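Local coordinates for prephenate dehydratase (PDB 3MWB), which binds L-phenylalanine in its ACT domain and probably catalyses the conversion of prephenate to phenylpyruvate in phenylalanine biosynthesis, at residues A[194-199]-A[252-257]. Sequence-based numbering, arbitrary orientation.
Sequences PERTGA and DGHATD
R196 lays its first methylene over the imidazole of H254: R196 CB sits 3.5 Å from the centroid of the H254 ring, 14° off the ring normal, a CH-pi contact nearly centred on the face. Arginine suits this place, with an aliphatic base for the ring and a guanidinium long enough to reach the type I beta turn H254 to D257. There R196 NH1 gives a somewhat bent hydrogen bond to T256 OG1 (3.1 Å, 146°), the oxygen tilted out of the guanidinium plane. Threonine supplies that hydroxyl, set between its backbone N and carbonyl carbon (chi1 68°). A water accepts from the same nitrogen and donates to T256 O, so the threonine is gripped through both hydroxyl and carbonyl. This turn leads from strand 245-252 into helix 258-270 of the ACT domain, whereas 194-199 lies in the loop between strand 181-188 and strand 200-207, the latter part of the ACT-domain sheet. A flat aromatic suits position 254 because the arginine's base can lie on it; an alanine here would probably open a gap under R196 CB and leave that base less fixed. D257 uses both carboxylate oxygens: OD1 makes a long salt bridge to R196 NH1 at 3.8 Å, by charge alone, being well out of the guanidinium plane, while D257 OD2, met from above the carboxylate plane, accepts from H254 N at 2.8 Å, joining the turn's end residues alongside the backbone bond D257 N to H254 O.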
ATOM      1  N   PRO A 194     -20.544 -14.913  20.834  1.00 29.78           N
ATOM      2  CA  PRO A 194     -21.482 -15.953  20.441  1.00 30.58           C
ATOM      3  C   PRO A 194     -20.795 -16.913  19.458  1.00 30.61           C
ATOM      4  O   PRO A 194     -19.742 -16.571  18.899  1.00 30.18           O
ATOM      5  CB  PRO A 194     -22.574 -15.167  19.735  1.00 30.12           C
ATOM      6  CG  PRO A 194     -21.873 -14.056  19.113  1.00 29.50           C
ATOM      7  CD  PRO A 194     -20.767 -13.657  20.095  1.00 29.13           C
ATOM      8  N   GLU A 195     -21.384 -18.081  19.254  1.00 30.76           N
ATOM      9  CA  GLU A 195     -20.830 -19.070  18.345  1.00 31.18           C
ATOM     10  C   GLU A 195     -20.769 -18.522  16.918  1.00 29.38           C
ATOM     11  O   GLU A 195     -21.710 -17.884  16.457  1.00 29.26           O
ATOM     12  CB  GLU A 195     -21.630 -20.367  18.425  1.00 33.11           C
ATOM     13  CG  GLU A 195     -21.246 -21.406  17.384  1.00 36.02           C
ATOM     14  CD  GLU A 195     -21.628 -22.803  17.805  1.00 41.86           C
ATOM     15  OE1 GLU A 195     -22.599 -23.360  17.237  1.00 42.83           O
ATOM     16  OE2 GLU A 195     -20.958 -23.338  18.719  1.00 44.54           O
ATOM     17  N   ARG A 196     -19.643 -18.730  16.236  1.00 28.14           N
ATOM     18  CA  ARG A 196     -19.526 -18.285  14.831  1.00 27.23           C
ATOM     19  C   ARG A 196     -20.459 -19.095  13.928  1.00 27.51           C
ATOM     20  O   ARG A 196     -20.829 -20.206  14.279  1.00 28.06           O
ATOM     21  CB  ARG A 196     -18.082 -18.373  14.330  1.00 26.76           C
ATOM     22  CG  ARG A 196     -17.568 -19.782  14.086  1.00 28.75           C
ATOM     23  CD  ARG A 196     -16.057 -19.749  14.087  1.00 28.88           C
ATOM     24  NE  ARG A 196     -15.447 -21.054  13.839  1.00 30.91           N
ATOM     25  CZ  ARG A 196     -14.136 -21.268  13.846  1.00 33.65           C
ATOM     26  NH1 ARG A 196     -13.289 -20.267  14.099  1.00 32.77           N
ATOM     27  NH2 ARG A 196     -13.667 -22.483  13.601  1.00 35.19           N
ATOM     28  N   THR A 197     -20.832 -18.523  12.787  1.00 26.44           N
ATOM     29  CA  THR A 197     -21.816 -19.133  11.863  1.00 26.89           C
ATOM     30  C   THR A 197     -21.275 -19.203  10.431  1.00 26.24           C
ATOM     31  O   THR A 197     -21.891 -19.812   9.561  1.00 26.71           O
ATOM     32  CB  THR A 197     -23.127 -18.282  11.764  1.00 27.03           C
ATOM     33  OG1 THR A 197     -22.823 -16.996  11.182  1.00 26.04           O
ATOM     34  CG2 THR A 197     -23.807 -18.106  13.125  1.00 25.58           C
ATOM     35  N   GLY A 198     -20.153 -18.538  10.190  1.00 24.83           N
ATOM     36  CA  GLY A 198     -19.598 -18.393   8.826  1.00 25.58           C
ATOM     37  C   GLY A 198     -20.255 -17.262   8.046  1.00 25.58           C
ATOM     38  O   GLY A 198     -19.877 -16.958   6.898  1.00 24.25           O
ATOM     39  N   ALA A 199     -21.282 -16.667   8.662  1.00 25.40           N
ATOM     40  CA  ALA A 199     -21.964 -15.518   8.087  1.00 25.23           C
ATOM     41  C   ALA A 199     -22.074 -14.438   9.176  1.00 24.49           C
ATOM     42  O   ALA A 199     -23.162 -14.047   9.585  1.00 24.97           O
ATOM     43  CB  ALA A 199     -23.340 -15.918   7.527  1.00 25.19           C
ATOM     44  N   ASP A 252     -16.576  -8.243   7.578  1.00 20.12           N
ATOM     45  CA  ASP A 252     -17.118  -9.607   7.398  1.00 21.02           C
ATOM     46  C   ASP A 252     -16.261 -10.583   8.174  1.00 20.89           C
ATOM     47  O   ASP A 252     -15.036 -10.640   7.974  1.00 21.07           O
ATOM     48  CB  ASP A 252     -17.040 -10.044   5.941  1.00 22.01           C
ATOM     49  CG  ASP A 252     -18.006  -9.301   5.041  1.00 25.03           C
ATOM     50  OD1 ASP A 252     -18.853  -8.527   5.559  1.00 28.50           O
ATOM     51  OD2 ASP A 252     -17.933  -9.522   3.801  1.00 27.61           O
ATOM     52  N   GLY A 253     -16.875 -11.362   9.053  1.00 20.09           N
ATOM     53  CA  GLY A 253     -16.120 -12.336   9.788  1.00 19.64           C
ATOM     54  C   GLY A 253     -16.394 -12.370  11.265  1.00 20.14           C
ATOM     55  O   GLY A 253     -17.088 -11.508  11.833  1.00 19.39           O
ATOM     56  N   HIS A 254     -15.820 -13.375  11.899  1.00 19.90           N
ATOM     57  CA  HIS A 254     -15.987 -13.569  13.333  1.00 20.56           C
ATOM     58  C   HIS A 254     -14.604 -13.480  13.977  1.00 20.27           C
ATOM     59  O   HIS A 254     -13.626 -13.950  13.400  1.00 19.63           O
ATOM     60  CB  HIS A 254     -16.567 -14.940  13.558  1.00 20.17           C
ATOM     61  CG  HIS A 254     -16.909 -15.229  14.981  1.00 21.50           C
ATOM     62  ND1 HIS A 254     -18.187 -15.101  15.474  1.00 23.33           N
ATOM     63  CD2 HIS A 254     -16.156 -15.690  16.004  1.00 22.12           C
ATOM     64  CE1 HIS A 254     -18.207 -15.469  16.745  1.00 21.77           C
ATOM     65  NE2 HIS A 254     -16.983 -15.827  17.091  1.00 23.73           N
ATOM     66  N   ALA A 255     -14.529 -12.888  15.174  1.00 21.24           N
ATOM     67  CA  ALA A 255     -13.250 -12.682  15.871  1.00 21.79           C
ATOM     68  C   ALA A 255     -12.371 -13.945  15.957  1.00 22.66           C
ATOM     69  O   ALA A 255     -11.143 -13.836  15.946  1.00 22.85           O
ATOM     70  CB  ALA A 255     -13.485 -12.105  17.259  1.00 23.54           C
ATOM     71  N   THR A 256     -12.993 -15.124  16.057  1.00 23.32           N
ATOM     72  CA  THR A 256     -12.245 -16.398  16.119  1.00 23.78           C
ATOM     73  C   THR A 256     -11.649 -16.882  14.790  1.00 23.50           C
ATOM     74  O   THR A 256     -10.673 -17.636  14.801  1.00 25.12           O
ATOM     75  CB  THR A 256     -13.071 -17.540  16.707  1.00 24.30           C
ATOM     76  OG1 THR A 256     -14.136 -17.876  15.817  1.00 23.72           O
ATOM     77  CG2 THR A 256     -13.601 -17.144  18.070  1.00 25.25           C
ATOM     78  N   ASP A 257     -12.237 -16.496  13.663  1.00 22.26           N
ATOM     79  CA  ASP A 257     -11.620 -16.750  12.359  1.00 21.48           C
ATOM     80  C   ASP A 257     -10.181 -16.241  12.408  1.00 20.76           C
ATOM     81  O   ASP A 257      -9.935 -15.115  12.849  1.00 19.79           O
ATOM     82  CB  ASP A 257     -12.364 -16.017  11.260  1.00 21.15           C
ATOM     83  CG  ASP A 257     -13.819 -16.450  11.148  1.00 23.18           C
ATOM     84  OD1 ASP A 257     -14.127 -17.620  11.436  1.00 25.32           O
ATOM     85  OD2 ASP A 257     -14.647 -15.613  10.781  1.00 21.35           O
TER
HETATM   86  O   HOH W   1     -10.510 -20.176  14.333  1.00 26.96           O